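Local coordinates for protein Rv1989c (MbcT) (PDB 6FKG) that degrades NAD(+) by phosphorolysis as the toxin of a type II toxin-antitoxin pair, causing cell death unless neutralised by its cognate antitoxin MbcA, at residues Q11-R16 with A100-T105; I94-L99 with V151-T156; V68-A73 with E82-A87; E7-R12 with G132-F137. One frame throughout, in Å; residues are numbered along the deposited sequence.

Contact 1 (Q11-R16 with A100-T105); sequences QRIDAR and AVLDLT
Arg16 and Ile13 of helix 7-16 meet Leu102 near the end of strand 89-103, a helix-on-sheet contact that lays the N-terminal helix against the mixed sheet of the RES fold. The path of Arg16 from root to tip accounts for the outer half of the contact. Arg16 CB touches Leu102 CD1 at 3.8 Å. The chain then bends twice, with chi2 at -67° and chi3 at -54°, and the two bends turn the guanidinium toward the Asp103 end of the strand, which it reaches only through a water; along the way Arg16 also leans on Gln108, Ala109 and Ala112 of helix 107-112. Beyond the bends, Arg16 NE donates to this water, 2.8 Å away, which lies in the guanidinium plane at its edge. The same water donates to the backbone oxygen Asp103 O at 2.9 Å, so helix and strand share a polar bridge although no direct hydrogen bond links them.

The inner half is apolar. Ile13 CG2 fits against both methyls of Leu102, 3.9 Å from Leu102 CD2 and 4.0 Å from Leu102 CD1, the two side chains crossing at about a right angle. Val131 of helix 126-137 packs on Ile13 as well as on Leu102 and so extends this cluster.

Where the strand ends, an Asx turn redirects the chain: Asp103 OD1 takes Thr105 N from above the carboxylate plane at 3.0 Å and Thr105 OG1, 2.6 Å away, on its syn lone pair.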
loop_
_atom_site.group_PDB
_atom_site.type_symbol
_atom_site.label_atom_id
_atom_site.label_comp_id
_atom_site.label_asym_id
_atom_site.label_seq_id
_atom_site.Cartn_x
_atom_site.Cartn_y
_atom_site.Cartn_z
ATOM N N GLN B 11 -7.206 35.129 -13.301
ATOM C CA GLN B 11 -7.400 36.574 -13.275
ATOM C C GLN B 11 -6.858 37.214 -14.545
ATOM O O GLN B 11 -7.503 38.081 -15.142
ATOM C CB GLN B 11 -6.724 37.198 -12.055
ATOM C CG GLN B 11 -7.209 38.608 -11.741
ATOM C CD GLN B 11 -8.553 38.619 -11.016
ATOM O OE1 GLN B 11 -9.064 37.575 -10.607
ATOM N NE2 GLN B 11 -9.123 39.809 -10.844
ATOM N N ARG B 12 -5.672 36.780 -14.959
ATOM C CA ARG B 12 -5.039 37.348 -16.143
ATOM C C ARG B 12 -5.862 37.062 -17.387
ATOM O O ARG B 12 -6.038 37.934 -18.231
ATOM C CB ARG B 12 -3.622 36.807 -16.313
ATOM C CG ARG B 12 -2.641 37.349 -15.303
ATOM C CD ARG B 12 -2.766 38.855 -15.197
ATOM N NE ARG B 12 -1.494 39.477 -14.855
ATOM C CZ ARG B 12 -0.482 39.621 -15.704
ATOM N NH1 ARG B 12 -0.588 39.183 -16.954
ATOM N NH2 ARG B 12 0.640 40.200 -15.302
ATOM N N ILE B 13 -6.365 35.838 -17.504
ATOM C CA ILE B 13 -7.154 35.476 -18.675
ATOM C C ILE B 13 -8.470 36.258 -18.697
ATOM O O ILE B 13 -8.882 36.769 -19.744
ATOM C CB ILE B 13 -7.398 33.952 -18.720
ATOM C CG1 ILE B 13 -6.081 33.249 -19.094
ATOM C CG2 ILE B 13 -8.498 33.605 -19.727
ATOM C CD1 ILE B 13 -6.091 31.761 -18.914
ATOM N N ASP B 14 -9.122 36.374 -17.546
ATOM C CA ASP B 14 -10.329 37.201 -17.446
ATOM C C ASP B 14 -10.063 38.640 -17.891
ATOM O O ASP B 14 -10.882 39.247 -18.589
ATOM C CB ASP B 14 -10.871 37.198 -16.011
ATOM C CG ASP B 14 -12.090 38.099 -15.842
ATOM O OD1 ASP B 14 -13.215 37.648 -16.123
ATOM O OD2 ASP B 14 -11.923 39.265 -15.431
ATOM N N ALA B 15 -8.917 39.181 -17.478
ATOM C CA ALA B 15 -8.522 40.541 -17.846
ATOM C C ALA B 15 -8.351 40.681 -19.351
ATOM O O ALA B 15 -8.677 41.723 -19.916
ATOM C CB ALA B 15 -7.235 40.933 -17.133
ATOM N N ARG B 16 -7.831 39.641 -20.002
ATOM C CA ARG B 16 -7.710 39.652 -21.463
ATOM C C ARG B 16 -9.086 39.721 -22.113
ATOM O O ARG B 16 -9.279 40.403 -23.119
ATOM C CB ARG B 16 -6.978 38.409 -21.980
ATOM C CG ARG B 16 -5.569 38.202 -21.457
ATOM C CD ARG B 16 -4.624 39.272 -21.955
ATOM N NE ARG B 16 -4.624 39.400 -23.412
ATOM C CZ ARG B 16 -3.898 40.300 -24.068
ATOM N NH1 ARG B 16 -3.118 41.132 -23.393
ATOM N NH2 ARG B 16 -3.949 40.373 -25.393
ATOM N N ALA B 100 -17.106 33.720 -28.952
ATOM C CA ALA B 100 -16.410 34.527 -27.952
ATOM C C ALA B 100 -15.164 33.793 -27.503
ATOM O O ALA B 100 -15.237 32.868 -26.698
ATOM C CB ALA B 100 -17.327 34.829 -26.750
ATOM N N VAL B 101 -14.013 34.199 -28.030
ATOM C CA VAL B 101 -12.800 33.425 -27.830
ATOM C C VAL B 101 -11.681 34.232 -27.185
ATOM O O VAL B 101 -11.558 35.438 -27.402
ATOM C CB VAL B 101 -12.285 32.851 -29.170
ATOM C CG1 VAL B 101 -13.329 31.941 -29.789
ATOM C CG2 VAL B 101 -11.928 33.988 -30.130
ATOM N N LEU B 102 -10.878 33.556 -26.369
ATOM C CA LEU B 102 -9.620 34.113 -25.901
ATOM C C LEU B 102 -8.650 34.205 -27.079
ATOM O O LEU B 102 -8.311 33.188 -27.684
ATOM C CB LEU B 102 -9.029 33.246 -24.788
ATOM C CG LEU B 102 -7.703 33.740 -24.198
ATOM C CD1 LEU B 102 -7.876 35.062 -23.454
ATOM C CD2 LEU B 102 -7.153 32.663 -23.271
ATOM N N ASP B 103 -8.211 35.416 -27.415
ATOM C CA ASP B 103 -7.357 35.601 -28.590
ATOM C C ASP B 103 -5.882 35.508 -28.238
ATOM O O ASP B 103 -5.312 36.453 -27.712
ATOM C CB ASP B 103 -7.633 36.955 -29.253
ATOM C CG ASP B 103 -6.844 37.152 -30.537
ATOM O OD1 ASP B 103 -6.151 36.213 -30.992
ATOM O OD2 ASP B 103 -6.929 38.253 -31.102
ATOM N N LEU B 104 -5.261 34.379 -28.567
ATOM C CA LEU B 104 -3.840 34.188 -28.290
ATOM C C LEU B 104 -3.010 34.208 -29.577
ATOM O O LEU B 104 -1.916 33.644 -29.621
ATOM C CB LEU B 104 -3.614 32.863 -27.545
ATOM C CG LEU B 104 -4.344 32.737 -26.205
ATOM C CD1 LEU B 104 -4.014 31.400 -25.516
ATOM C CD2 LEU B 104 -4.019 33.912 -25.295
ATOM N N THR B 105 -3.523 34.856 -30.619
ATOM C CA THR B 105 -2.796 34.903 -31.888
ATOM C C THR B 105 -1.694 35.954 -31.873
ATOM O O THR B 105 -0.808 35.929 -32.727
ATOM C CB THR B 105 -3.744 35.159 -33.083
ATOM O OG1 THR B 105 -4.414 36.409 -32.904
ATOM C CG2 THR B 105 -4.780 34.018 -33.189
HETATM O O HOH W 1 -6.085 38.080 -25.447
#

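Contact 2 (I94-L99 with V151-T156); sequences IDVTDL and VGLVVT
Leu99 meets Leu153 and Val155 between strands of the mixed sheet of the RES domain, while Val96 meets Leu153. Strand 150-156 is not the direct neighbour of strand 89-103 here: the alpha carbons of Val96 and Leu153 stand 9.7 Å apart, and side chains rather than backbone bonds fill the interval. A G1 beta bulge accompanies the arrangement: Asp98 and Leu99 both face Trp21 on strand 19-30, and the chain turns a corner at Asp98. Val96 before the corner and Leu99 after it both direct their CB atoms toward the opposing strand.

Val96 and Leu153 approach head-on, tip to tip, the fork of the valine receiving one leucine methyl: Leu153 CD2 lies 4.0 Å from Val96 CG2 and 4.1 Å from Val96 CG1. Leu99 instead comes in at a slant to both its partners, and a single branch, CD2, does all its touching. With CG anti to the backbone N (chi1 -155°), Leu99 extends this methyl toward alternate residues of the facing strand, whose intervening Val154 points away. Leu59 of strand 56-60 packs on Leu153 and Val155, and Leu167 on Leu99 and Val155, continuing the apolar core. Leu99 CD2 meets three methyls of the facing strand, 3.7 Å from Leu153 CD2 and 3.8 Å from both Leu153 CD1 and Val155 CG2.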
loop_
_atom_site.group_PDB
_atom_site.type_symbol
_atom_site.label_atom_id
_atom_site.label_comp_id
_atom_site.label_asym_id
_atom_site.label_seq_id
_atom_site.Cartn_x
_atom_site.Cartn_y
_atom_site.Cartn_z
ATOM N N ILE B 94 -16.634 23.977 -41.596
ATOM C CA ILE B 94 -17.525 24.396 -40.516
ATOM C C ILE B 94 -17.450 25.901 -40.350
ATOM O O ILE B 94 -16.400 26.449 -40.012
ATOM C CB ILE B 94 -17.169 23.702 -39.187
ATOM C CG1 ILE B 94 -17.330 22.178 -39.328
ATOM C CG2 ILE B 94 -18.036 24.254 -38.039
ATOM C CD1 ILE B 94 -16.651 21.357 -38.226
ATOM N N ASP B 95 -18.568 26.567 -40.619
ATOM C CA ASP B 95 -18.669 28.007 -40.424
ATOM C C ASP B 95 -18.824 28.341 -38.941
ATOM O O ASP B 95 -19.701 27.802 -38.251
ATOM C CB ASP B 95 -19.846 28.587 -41.215
ATOM C CG ASP B 95 -19.549 28.738 -42.693
ATOM O OD1 ASP B 95 -18.363 28.720 -43.076
ATOM O OD2 ASP B 95 -20.509 28.903 -43.474
ATOM N N VAL B 96 -17.968 29.234 -38.458
ATOM C CA VAL B 96 -18.010 29.684 -37.065
ATOM C C VAL B 96 -18.477 31.140 -37.030
ATOM O O VAL B 96 -17.930 31.983 -37.745
ATOM C CB VAL B 96 -16.628 29.553 -36.389
ATOM C CG1 VAL B 96 -16.666 30.083 -34.961
ATOM C CG2 VAL B 96 -16.154 28.106 -36.433
ATOM N N THR B 97 -19.478 31.435 -36.204
ATOM C CA THR B 97 -20.068 32.772 -36.164
ATOM C C THR B 97 -20.079 33.366 -34.764
ATOM O O THR B 97 -20.636 32.784 -33.834
ATOM C CB THR B 97 -21.514 32.761 -36.704
ATOM O OG1 THR B 97 -21.518 32.203 -38.023
ATOM C CG2 THR B 97 -22.096 34.184 -36.746
ATOM N N ASP B 98 -19.449 34.532 -34.640
ATOM C CA ASP B 98 -19.404 35.313 -33.406
ATOM C C ASP B 98 -19.012 34.514 -32.159
ATOM O O ASP B 98 -19.578 34.719 -31.089
ATOM C CB ASP B 98 -20.756 35.991 -33.183
ATOM C CG ASP B 98 -21.100 36.969 -34.290
ATOM O OD1 ASP B 98 -20.177 37.643 -34.796
ATOM O OD2 ASP B 98 -22.289 37.063 -34.655
ATOM N N LEU B 99 -18.032 33.624 -32.295
ATOM C CA LEU B 99 -17.567 32.831 -31.160
ATOM C C LEU B 99 -16.742 33.711 -30.231
ATOM O O LEU B 99 -15.807 34.387 -30.669
ATOM C CB LEU B 99 -16.742 31.627 -31.633
ATOM C CG LEU B 99 -16.665 30.415 -30.702
ATOM C CD1 LEU B 99 -18.023 29.750 -30.600
ATOM C CD2 LEU B 99 -15.604 29.413 -31.158
ATOM N N VAL B 151 -3.871 29.595 -38.216
ATOM C CA VAL B 151 -4.552 29.843 -36.935
ATOM C C VAL B 151 -5.445 28.669 -36.550
ATOM O O VAL B 151 -6.130 28.097 -37.395
ATOM C CB VAL B 151 -5.380 31.144 -36.991
ATOM C CG1 VAL B 151 -6.193 31.318 -35.716
ATOM C CG2 VAL B 151 -4.450 32.329 -37.200
ATOM N N GLY B 152 -5.400 28.283 -35.279
ATOM C CA GLY B 152 -6.254 27.227 -34.763
ATOM C C GLY B 152 -7.346 27.763 -33.863
ATOM O O GLY B 152 -7.213 28.830 -33.253
ATOM N N LEU B 153 -8.451 27.030 -33.810
ATOM C CA LEU B 153 -9.546 27.350 -32.914
ATOM C C LEU B 153 -9.871 26.119 -32.090
ATOM O O LEU B 153 -10.104 25.039 -32.637
ATOM C CB LEU B 153 -10.780 27.803 -33.693
ATOM C CG LEU B 153 -12.058 27.950 -32.865
ATOM C CD1 LEU B 153 -11.883 28.989 -31.756
ATOM C CD2 LEU B 153 -13.235 28.289 -33.772
ATOM N N VAL B 154 -9.879 26.283 -30.773
ATOM C CA VAL B 154 -10.300 25.219 -29.878
ATOM C C VAL B 154 -11.648 25.600 -29.305
ATOM O O VAL B 154 -11.739 26.601 -28.605
ATOM C CB VAL B 154 -9.297 25.002 -28.741
ATOM C CG1 VAL B 154 -9.631 23.723 -27.982
ATOM C CG2 VAL B 154 -7.885 24.932 -29.318
ATOM N N VAL B 155 -12.687 24.829 -29.623
ATOM C CA VAL B 155 -14.037 25.151 -29.172
ATOM C C VAL B 155 -14.399 24.254 -27.990
ATOM O O VAL B 155 -14.394 23.039 -28.108
ATOM C CB VAL B 155 -15.077 24.975 -30.301
ATOM C CG1 VAL B 155 -16.457 25.398 -29.816
ATOM C CG2 VAL B 155 -14.672 25.791 -31.513
ATOM N N THR B 156 -14.714 24.857 -26.853
ATOM C CA THR B 156 -14.801 24.091 -25.611
ATOM C C THR B 156 -16.241 23.992 -25.136
ATOM O O THR B 156 -16.928 25.009 -25.017
ATOM C CB THR B 156 -13.911 24.714 -24.501
ATOM O OG1 THR B 156 -14.217 26.104 -24.357
ATOM C CG2 THR B 156 -12.431 24.603 -24.867
#

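Contact 3 (V68-A73 with E82-A87); sequences VEVERA and EKMLEA
This is an apolar contact between helix 63-76 and the end of the short helix 81-84 with the turn that follows, within the RES domain but away from the centre of the chain; in it Val70 meets Met84 and Leu85. The pair lies where the chain leaves helix 81-84 and heads for strand 89-103, and a type I beta turn from Met84 to Ala87 makes the change of direction, closed by Ala87 N bonding to Met84 O at 3.0 Å.

Met84 reaches across obliquely. Its CG is anti to the backbone N (chi1 -177°) and chi2 is extended too; the chain then bends at SD (chi3 92°), which turns the methyl onto Val70. Met84 CE lies 3.6 Å from Val70 CG1 and also touches Val70 O. Met84 SD comes within 4.4 Å of Ala73 C, so the thioether lies along the helix surface from Val70 to Ala73. Leu85 adds a second methyl, CD1, at about a right angle to the valine side chain. Tyr28 of strand 19-30 packs on Val70 and Ala73, and Tyr180 of the C-terminal helix on Leu85.

The surroundings are shared with the antitoxin. Leu69 of MbcA packs on Met84, and Val115 O of MbcA accepts a hydrogen bond from Arg72 NH1. Within helix 63-76 a salt bridge orients that arginine: Arg72 NH1 donates at 2.9 Å to the syn lone pair of Glu69 OE1, which lies close to the guanidinium plane.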
loop_
_atom_site.group_PDB
_atom_site.type_symbol
_atom_site.label_atom_id
_atom_site.label_comp_id
_atom_site.label_asym_id
_atom_site.label_seq_id
_atom_site.Cartn_x
_atom_site.Cartn_y
_atom_site.Cartn_z
ATOM N N VAL B 68 -1.732 20.760 -42.555
ATOM C CA VAL B 68 -0.518 20.788 -41.745
ATOM C C VAL B 68 -0.761 20.015 -40.434
ATOM O O VAL B 68 0.104 19.272 -39.979
ATOM C CB VAL B 68 -0.072 22.233 -41.472
ATOM C CG1 VAL B 68 1.133 22.270 -40.523
ATOM C CG2 VAL B 68 0.270 22.921 -42.786
ATOM N N GLU B 69 -1.948 20.149 -39.844
ATOM C CA GLU B 69 -2.231 19.404 -38.613
ATOM C C GLU B 69 -2.362 17.900 -38.905
ATOM O O GLU B 69 -1.947 17.066 -38.092
ATOM C CB GLU B 69 -3.487 19.941 -37.923
ATOM C CG GLU B 69 -3.349 21.396 -37.415
ATOM C CD GLU B 69 -2.175 21.595 -36.460
ATOM O OE1 GLU B 69 -1.837 20.675 -35.682
ATOM O OE2 GLU B 69 -1.577 22.682 -36.492
ATOM N N VAL B 70 -2.875 17.552 -40.084
ATOM C CA VAL B 70 -2.918 16.145 -40.472
ATOM C C VAL B 70 -1.489 15.579 -40.522
ATOM O O VAL B 70 -1.231 14.475 -40.057
ATOM C CB VAL B 70 -3.618 15.925 -41.840
ATOM C CG1 VAL B 70 -3.513 14.457 -42.266
ATOM C CG2 VAL B 70 -5.092 16.342 -41.771
ATOM N N GLU B 71 -0.558 16.357 -41.066
ATOM C CA GLU B 71 0.846 15.948 -41.112
ATOM C C GLU B 71 1.445 15.727 -39.723
ATOM O O GLU B 71 2.172 14.758 -39.489
ATOM C CB GLU B 71 1.693 17.001 -41.833
ATOM C CG GLU B 71 1.293 17.276 -43.238
ATOM C CD GLU B 71 2.199 18.327 -43.884
ATOM O OE1 GLU B 71 3.113 18.853 -43.203
ATOM O OE2 GLU B 71 1.993 18.628 -45.071
ATOM N N ARG B 72 1.189 16.672 -38.822
ATOM C CA ARG B 72 1.712 16.583 -37.462
ATOM C C ARG B 72 1.158 15.370 -36.725
ATOM O O ARG B 72 1.881 14.716 -35.980
ATOM C CB ARG B 72 1.400 17.854 -36.676
ATOM C CG ARG B 72 2.126 19.096 -37.220
ATOM C CD ARG B 72 1.779 20.340 -36.395
ATOM N NE ARG B 72 2.383 20.299 -35.068
ATOM C CZ ARG B 72 1.704 20.208 -33.933
ATOM N NH1 ARG B 72 0.376 20.152 -33.956
ATOM N NH2 ARG B 72 2.363 20.179 -32.774
ATOM N N ALA B 73 -0.124 15.077 -36.916
ATOM C CA ALA B 73 -0.681 13.881 -36.308
ATOM C C ALA B 73 -0.057 12.627 -36.913
ATOM O O ALA B 73 0.302 11.690 -36.196
ATOM C CB ALA B 73 -2.208 13.863 -36.461
ATOM N N GLU B 82 0.126 11.097 -46.261
ATOM C CA GLU B 82 -0.191 10.278 -47.429
ATOM C C GLU B 82 -0.577 8.850 -47.081
ATOM O O GLU B 82 -1.504 8.296 -47.665
ATOM C CB GLU B 82 0.994 10.233 -48.394
ATOM C CG GLU B 82 1.185 11.484 -49.215
ATOM C CD GLU B 82 1.976 12.555 -48.492
ATOM O OE1 GLU B 82 2.324 12.372 -47.297
ATOM O OE2 GLU B 82 2.274 13.580 -49.144
ATOM N N LYS B 83 0.141 8.249 -46.142
ATOM C CA LYS B 83 -0.145 6.872 -45.729
ATOM C C LYS B 83 -1.305 6.794 -44.736
ATOM O O LYS B 83 -2.138 5.889 -44.808
ATOM C CB LYS B 83 1.097 6.233 -45.110
ATOM C CG LYS B 83 2.219 5.922 -46.100
ATOM C CD LYS B 83 1.822 4.806 -47.063
ATOM C CE LYS B 83 2.969 4.406 -47.973
ATOM N NZ LYS B 83 2.518 3.465 -49.040
ATOM N N MET B 84 -1.354 7.734 -43.800
ATOM C CA MET B 84 -2.409 7.738 -42.778
ATOM C C MET B 84 -3.785 7.853 -43.410
ATOM O O MET B 84 -4.755 7.207 -42.966
ATOM C CB MET B 84 -2.194 8.883 -41.783
ATOM C CG MET B 84 -3.206 8.936 -40.639
ATOM S SD MET B 84 -2.757 10.222 -39.448
ATOM C CE MET B 84 -3.660 11.608 -40.096
ATOM N N LEU B 85 -3.865 8.669 -44.459
ATOM C CA LEU B 85 -5.142 8.943 -45.118
ATOM C C LEU B 85 -5.598 7.810 -46.039
ATOM O O LEU B 85 -6.595 7.938 -46.744
ATOM C CB LEU B 85 -5.054 10.242 -45.897
ATOM C CG LEU B 85 -4.939 11.482 -45.005
ATOM C CD1 LEU B 85 -4.696 12.708 -45.862
ATOM C CD2 LEU B 85 -6.215 11.658 -44.138
ATOM N N GLU B 86 -4.861 6.708 -46.032
ATOM C CA GLU B 86 -5.360 5.481 -46.630
ATOM C C GLU B 86 -6.471 4.884 -45.763
ATOM O O GLU B 86 -7.333 4.167 -46.266
ATOM C CB GLU B 86 -4.233 4.476 -46.815
ATOM C CG GLU B 86 -3.201 4.961 -47.853
ATOM C CD GLU B 86 -2.133 3.930 -48.102
ATOM O OE1 GLU B 86 -2.213 2.835 -47.497
ATOM O OE2 GLU B 86 -1.224 4.219 -48.901
ATOM N N ALA B 87 -6.432 5.167 -44.464
ATOM C CA ALA B 87 -7.589 4.890 -43.603
ATOM C C ALA B 87 -8.609 5.989 -43.902
ATOM O O ALA B 87 -8.242 7.052 -44.400
ATOM C CB ALA B 87 -7.195 4.862 -42.120
#

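Contact 4 (E7-R12 with G132-F137); sequences EGLVQR and GHAAWF
Leu9 and Val10 of helix 7-16 pack on Ala134 of helix 126-137, bringing the N-terminal helix against a helix of the RES domain, the last before strand 142-147. The alpha carbons of Val10 and Ala134 are only 5.7 Å apart, a close helix-helix approach that the small alanine side chain permits.

All the contact between the two segments is apolar. Ala134 CB is the common target, with Leu9 CD2 at 4.3 Å and Val10 CG2 at 4.4 Å. Leu9 reaches it with an extended first torsion, CG being anti to the backbone N (chi1 178°), whereas Val10 presents CG2, the branch beside its own backbone N. Phe137, one turn beyond Ala134, also points its CB toward the N-terminal helix; Leu5 of the same chain, just before that helix, and Leu8 of MbcA pack on Phe137.

Polar and aromatic interactions lie on other faces of the same helices: His133 NE2 is hydrogen-bonded to Tyr60 OH of MbcA, and Gln11 OE1 accepts from Val7 N of MbcA. Trp136 stacks on Phe54, makes a cation-pi contact with Arg161, and meets the ring of Tyr60 of MbcA with the planes at about 50°.

With no hydrogen bond or salt bridge between the segments, the two helices are held here by methyl packing and close backbone approach, while some neighbouring residues, such as His133 and Gln11, bond to the antitoxin.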
loop_
_atom_site.group_PDB
_atom_site.type_symbol
_atom_site.label_atom_id
_atom_site.label_comp_id
_atom_site.label_asym_id
_atom_site.label_seq_id
_atom_site.Cartn_x
_atom_site.Cartn_y
_atom_site.Cartn_z
ATOM N N GLU B 7 -5.207 30.992 -9.330
ATOM C CA GLU B 7 -5.970 32.239 -9.263
ATOM C C GLU B 7 -5.379 33.343 -10.160
ATOM O O GLU B 7 -6.116 34.082 -10.822
ATOM C CB GLU B 7 -6.054 32.744 -7.818
ATOM C CG GLU B 7 -6.796 34.073 -7.695
ATOM C CD GLU B 7 -6.675 34.704 -6.320
ATOM O OE1 GLU B 7 -6.382 33.977 -5.346
ATOM O OE2 GLU B 7 -6.873 35.935 -6.218
ATOM N N GLY B 8 -4.053 33.445 -10.168
ATOM C CA GLY B 8 -3.353 34.443 -10.964
ATOM C C GLY B 8 -3.610 34.271 -12.454
ATOM O O GLY B 8 -3.874 35.244 -13.159
ATOM N N LEU B 9 -3.543 33.032 -12.933
ATOM C CA LEU B 9 -3.793 32.750 -14.347
ATOM C C LEU B 9 -5.234 33.016 -14.731
ATOM O O LEU B 9 -5.504 33.573 -15.796
ATOM C CB LEU B 9 -3.438 31.304 -14.686
ATOM C CG LEU B 9 -3.694 30.852 -16.128
ATOM C CD1 LEU B 9 -2.720 31.549 -17.093
ATOM C CD2 LEU B 9 -3.577 29.337 -16.227
ATOM N N VAL B 10 -6.164 32.608 -13.871
ATOM C CA VAL B 10 -7.571 32.860 -14.120
ATOM C C VAL B 10 -7.802 34.372 -14.219
ATOM O O VAL B 10 -8.493 34.841 -15.121
ATOM C CB VAL B 10 -8.474 32.250 -13.015
ATOM C CG1 VAL B 10 -9.923 32.651 -13.223
ATOM C CG2 VAL B 10 -8.363 30.724 -13.000
ATOM N N GLN B 11 -7.206 35.129 -13.301
ATOM C CA GLN B 11 -7.400 36.574 -13.275
ATOM C C GLN B 11 -6.858 37.214 -14.545
ATOM O O GLN B 11 -7.503 38.081 -15.142
ATOM C CB GLN B 11 -6.724 37.198 -12.055
ATOM C CG GLN B 11 -7.209 38.608 -11.741
ATOM C CD GLN B 11 -8.553 38.619 -11.016
ATOM O OE1 GLN B 11 -9.064 37.575 -10.607
ATOM N NE2 GLN B 11 -9.123 39.809 -10.844
ATOM N N ARG B 12 -5.672 36.780 -14.959
ATOM C CA ARG B 12 -5.039 37.348 -16.143
ATOM C C ARG B 12 -5.862 37.062 -17.387
ATOM O O ARG B 12 -6.038 37.934 -18.231
ATOM C CB ARG B 12 -3.622 36.807 -16.313
ATOM C CG ARG B 12 -2.641 37.349 -15.303
ATOM C CD ARG B 12 -2.766 38.855 -15.197
ATOM N NE ARG B 12 -1.494 39.477 -14.855
ATOM C CZ ARG B 12 -0.482 39.621 -15.704
ATOM N NH1 ARG B 12 -0.588 39.183 -16.954
ATOM N NH2 ARG B 12 0.640 40.200 -15.302
ATOM N N GLY B 132 -6.209 26.634 -21.602
ATOM C CA GLY B 132 -7.502 26.204 -22.134
ATOM C C GLY B 132 -8.473 25.872 -21.011
ATOM O O GLY B 132 -9.656 26.211 -21.073
ATOM N N HIS B 133 -7.975 25.215 -19.969
ATOM C CA HIS B 133 -8.801 24.901 -18.808
ATOM C C HIS B 133 -9.396 26.176 -18.212
ATOM O O HIS B 133 -10.589 26.249 -17.932
ATOM C CB HIS B 133 -7.977 24.170 -17.761
ATOM C CG HIS B 133 -8.763 23.703 -16.575
ATOM N ND1 HIS B 133 -8.158 23.267 -15.414
ATOM C CD2 HIS B 133 -10.096 23.572 -16.375
ATOM C CE1 HIS B 133 -9.086 22.903 -14.544
ATOM N NE2 HIS B 133 -10.271 23.086 -15.103
ATOM N N ALA B 134 -8.558 27.185 -18.020
ATOM C CA ALA B 134 -9.014 28.432 -17.404
ATOM C C ALA B 134 -10.029 29.162 -18.287
ATOM O O ALA B 134 -11.003 29.716 -17.782
ATOM C CB ALA B 134 -7.825 29.339 -17.103
ATOM N N ALA B 135 -9.807 29.172 -19.599
ATOM C CA ALA B 135 -10.728 29.858 -20.508
ATOM C C ALA B 135 -12.102 29.205 -20.427
ATOM O O ALA B 135 -13.129 29.893 -20.370
ATOM C CB ALA B 135 -10.207 29.838 -21.952
ATOM N N TRP B 136 -12.111 27.873 -20.418
ATOM C CA TRP B 136 -13.359 27.122 -20.295
ATOM C C TRP B 136 -14.022 27.379 -18.953
ATOM O O TRP B 136 -15.246 27.541 -18.856
ATOM C CB TRP B 136 -13.102 25.629 -20.460
ATOM C CG TRP B 136 -14.258 24.771 -19.979
ATOM C CD1 TRP B 136 -15.402 24.469 -20.672
ATOM C CD2 TRP B 136 -14.371 24.119 -18.707
ATOM N NE1 TRP B 136 -16.224 23.661 -19.900
ATOM C CE2 TRP B 136 -15.607 23.428 -18.696
ATOM C CE3 TRP B 136 -13.537 24.034 -17.579
ATOM C CZ2 TRP B 136 -16.028 22.668 -17.602
ATOM C CZ3 TRP B 136 -13.963 23.279 -16.487
ATOM C CH2 TRP B 136 -15.195 22.603 -16.511
ATOM N N PHE B 137 -13.199 27.417 -17.914
ATOM C CA PHE B 137 -13.683 27.672 -16.567
ATOM C C PHE B 137 -14.386 29.029 -16.481
ATOM O O PHE B 137 -15.384 29.165 -15.774
ATOM C CB PHE B 137 -12.523 27.598 -15.574
ATOM C CG PHE B 137 -12.932 27.844 -14.157
ATOM C CD1 PHE B 137 -13.547 26.846 -13.424
ATOM C CD2 PHE B 137 -12.713 29.076 -13.561
ATOM C CE1 PHE B 137 -13.936 27.066 -12.116
ATOM C CE2 PHE B 137 -13.103 29.304 -12.260
ATOM C CZ PHE B 137 -13.714 28.295 -11.535
#

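All four contacts are largely buried, but contact 2 lies nearest the centre of the chain and is purely side chain against side chain in the sheet core. Contact 1 shares strand 89-103 with it, touching it through Val101 CG1 and Leu153 CD1, and adds a water bridge on its partly exposed side. Contacts 1 and 4 hold the same N-terminal helix, one to the sheet and the other to helix 126-137; Ile13 CD1 lies 3.5 Å from Ala134 CB between them. Contact 3 sits across the chain's centre from both, its centre about 31 Å from that of contact 1. MbcA approaches residues of contacts 1, 3 and 4, but not the segments of contact 2.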